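Local structure of spike protein P1 (2VVE) at residues R134-K140 and G179-D185. The protein serves as the receptor-binding spike at the fivefold vertices of bacteriophage PM2, its C-terminal part recognising the host and its N-terminal part joining the capsid. Sequence-based numbering, arbitrary orientation.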
loop_
_atom_site.group_PDB
_atom_site.type_symbol
_atom_site.label_atom_id
_atom_site.label_comp_id
_atom_site.label_asym_id
_atom_site.label_seq_id
_atom_site.Cartn_x
_atom_site.Cartn_y
_atom_site.Cartn_z
ATOM N N ARG A 134 -36.204 -15.636 -0.841
ATOM C CA ARG A 134 -37.024 -16.792 -1.162
ATOM C C ARG A 134 -36.932 -17.725 0.049
ATOM O O ARG A 134 -35.845 -18.192 0.425
ATOM C CB ARG A 134 -36.522 -17.463 -2.453
ATOM C CG ARG A 134 -37.217 -18.770 -2.799
ATOM C CD ARG A 134 -36.670 -19.391 -4.080
ATOM N NE ARG A 134 -37.446 -20.576 -4.437
ATOM C CZ ARG A 134 -37.386 -21.190 -5.615
ATOM N NH1 ARG A 134 -38.144 -22.256 -5.840
ATOM N NH2 ARG A 134 -36.575 -20.742 -6.568
ATOM N N VAL A 135 -38.073 -17.953 0.690
ATOM C CA VAL A 135 -38.089 -18.579 2.005
ATOM C C VAL A 135 -38.907 -19.866 1.970
ATOM O O VAL A 135 -40.033 -19.888 1.470
ATOM C CB VAL A 135 -38.627 -17.594 3.104
ATOM C CG1 VAL A 135 -38.648 -18.254 4.444
ATOM C CG2 VAL A 135 -37.771 -16.345 3.188
ATOM N N ARG A 136 -38.319 -20.937 2.492
ATOM C CA ARG A 136 -38.972 -22.237 2.491
ATOM C C ARG A 136 -39.216 -22.710 3.917
ATOM O O ARG A 136 -38.277 -22.907 4.700
ATOM C CB ARG A 136 -38.138 -23.264 1.708
ATOM C CG ARG A 136 -38.788 -24.653 1.600
ATOM C CD ARG A 136 -38.011 -25.551 0.682
ATOM N NE ARG A 136 -37.924 -24.969 -0.651
ATOM C CZ ARG A 136 -36.997 -25.290 -1.546
ATOM N NH1 ARG A 136 -36.069 -26.195 -1.254
ATOM N NH2 ARG A 136 -36.998 -24.688 -2.730
ATOM N N HIS A 137 -40.487 -22.896 4.241
ATOM C CA HIS A 137 -40.879 -23.499 5.506
ATOM C C HIS A 137 -41.249 -24.966 5.289
ATOM O O HIS A 137 -42.021 -25.297 4.389
ATOM C CB HIS A 137 -42.046 -22.722 6.121
ATOM C CG HIS A 137 -41.831 -21.241 6.143
ATOM N ND1 HIS A 137 -40.961 -20.632 7.021
ATOM C CD2 HIS A 137 -42.384 -20.244 5.407
ATOM C CE1 HIS A 137 -40.978 -19.324 6.818
ATOM N NE2 HIS A 137 -41.839 -19.062 5.850
ATOM N N LYS A 138 -40.667 -25.843 6.094
ATOM C CA LYS A 138 -40.991 -27.272 6.037
ATOM C C LYS A 138 -40.998 -27.826 7.453
ATOM O O LYS A 138 -39.971 -27.785 8.143
ATOM C CB LYS A 138 -39.983 -28.016 5.148
ATOM C CG LYS A 138 -40.303 -29.485 4.888
ATOM C CD LYS A 138 -39.279 -30.086 3.923
ATOM C CE LYS A 138 -39.650 -31.496 3.490
ATOM N NZ LYS A 138 -39.501 -32.487 4.590
ATOM N N SER A 139 -42.162 -28.318 7.882
ATOM C CA SER A 139 -42.345 -28.833 9.237
ATOM C C SER A 139 -42.727 -30.315 9.289
ATOM O O SER A 139 -42.361 -31.006 10.239
ATOM C CB SER A 139 -43.350 -27.977 10.022
ATOM O OG SER A 139 -44.652 -28.023 9.461
ATOM N N LYS A 140 -43.458 -30.792 8.273
ATOM C CA LYS A 140 -43.954 -32.182 8.217
ATOM C C LYS A 140 -42.839 -33.219 8.345
ATOM O O LYS A 140 -42.029 -33.386 7.435
ATOM C CB LYS A 140 -44.740 -32.437 6.923
ATOM C CG LYS A 140 -46.025 -31.623 6.790
ATOM C CD LYS A 140 -46.732 -31.920 5.466
ATOM C CE LYS A 140 -48.153 -31.366 5.439
ATOM N NZ LYS A 140 -49.109 -32.255 6.180
ATOM N N GLY A 179 -49.383 -23.009 9.653
ATOM C CA GLY A 179 -49.956 -24.241 9.146
ATOM C C GLY A 179 -48.969 -25.383 9.256
ATOM O O GLY A 179 -47.945 -25.278 9.945
ATOM N N SER A 180 -49.312 -26.492 8.607
ATOM C CA SER A 180 -48.396 -27.616 8.478
ATOM C C SER A 180 -47.688 -27.484 7.138
ATOM O O SER A 180 -48.297 -27.651 6.080
ATOM C CB SER A 180 -49.152 -28.942 8.584
ATOM O OG SER A 180 -49.886 -28.992 9.796
ATOM N N HIS A 181 -46.399 -27.171 7.198
ATOM C CA HIS A 181 -45.619 -26.838 6.007
ATOM C C HIS A 181 -44.981 -28.054 5.348
ATOM O O HIS A 181 -44.195 -28.772 5.970
ATOM C CB HIS A 181 -44.559 -25.796 6.362
ATOM C CG HIS A 181 -45.101 -24.628 7.129
ATOM N ND1 HIS A 181 -45.575 -23.490 6.515
ATOM C CD2 HIS A 181 -45.258 -24.430 8.459
ATOM C CE1 HIS A 181 -45.993 -22.638 7.433
ATOM N NE2 HIS A 181 -45.814 -23.184 8.622
ATOM N N SER A 182 -45.328 -28.279 4.084
ATOM C CA SER A 182 -44.777 -29.404 3.328
ATOM C C SER A 182 -43.462 -29.051 2.618
ATOM O O SER A 182 -42.730 -29.941 2.181
ATOM C CB SER A 182 -45.814 -29.976 2.349
ATOM O OG SER A 182 -46.459 -28.962 1.602
ATOM N N GLY A 183 -43.173 -27.755 2.518
ATOM C CA GLY A 183 -41.920 -27.264 1.953
ATOM C C GLY A 183 -41.704 -27.537 0.477
ATOM O O GLY A 183 -40.567 -27.734 0.048
ATOM N N TYR A 184 -42.786 -27.534 -0.305
ATOM C CA TYR A 184 -42.693 -27.768 -1.748
ATOM C C TYR A 184 -42.139 -26.515 -2.422
ATOM O O TYR A 184 -42.571 -25.403 -2.110
ATOM C CB TYR A 184 -44.054 -28.143 -2.350
ATOM C CG TYR A 184 -44.684 -29.418 -1.802
ATOM C CD1 TYR A 184 -43.895 -30.463 -1.311
ATOM C CD2 TYR A 184 -46.070 -29.585 -1.803
ATOM C CE1 TYR A 184 -44.468 -31.632 -0.808
ATOM C CE2 TYR A 184 -46.657 -30.751 -1.310
ATOM C CZ TYR A 184 -45.852 -31.769 -0.816
ATOM O OH TYR A 184 -46.429 -32.921 -0.328
ATOM N N ASP A 185 -41.197 -26.703 -3.348
ATOM C CA ASP A 185 -40.444 -25.588 -3.943
ATOM C C ASP A 185 -41.306 -24.487 -4.570
ATOM O O ASP A 185 -40.943 -23.305 -4.528
ATOM C CB ASP A 185 -39.399 -26.104 -4.944
ATOM C CG ASP A 185 -40.019 -26.824 -6.144
ATOM O OD1 ASP A 185 -41.210 -27.213 -6.094
ATOM O OD2 ASP A 185 -39.298 -27.001 -7.149
HETATM O O HOH W 1 -44.071 -24.897 2.524
#
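His181 is gripped through both its backbone polar atoms by the end of 134-140. His181 O takes two N-H groups from opposite faces of its carbonyl plane, Ser139 N at 2.8 Å and Lys140 N at 3.2 Å, the latter nearly straight (177° at the hydrogen). His181 N donates to Ser139 OG at 3.0 Å; a chi1 of 64° sets that hydroxyl between the serine's own N and carbonyl carbon. One face of the His181 imidazole carries His137 CB, 3.9 Å from the ring centroid, a CH-pi contact; the two rings sit obliquely, planes 53° apart. His181 NE2 is hydrogen-bonded to Ile151 O; His137 pairs NE2 with Tyr175 OH and ND1 with Thr229 OG1, which fixes its ring's rotation. Gly183 CA packs against Lys138 CB at 3.8 Å, and a water links His137 O to Gly183 N. Extended Arg134 makes a long hydrogen bond from NH1, above the carbonyl plane, to Asp185 O (3.3 Å), while Arg136, bent at chi3, lays NH2 3.6 Å from Asp185 CB; both arginines' NE atoms form salt bridges with Asp188. In P1's receptor-binding C-terminal part, the contact fastens the surface loop between strands 177-179 and 189-195 to the end of strand 129-137, which lies between antiparallel strands 229-236 and 189-195.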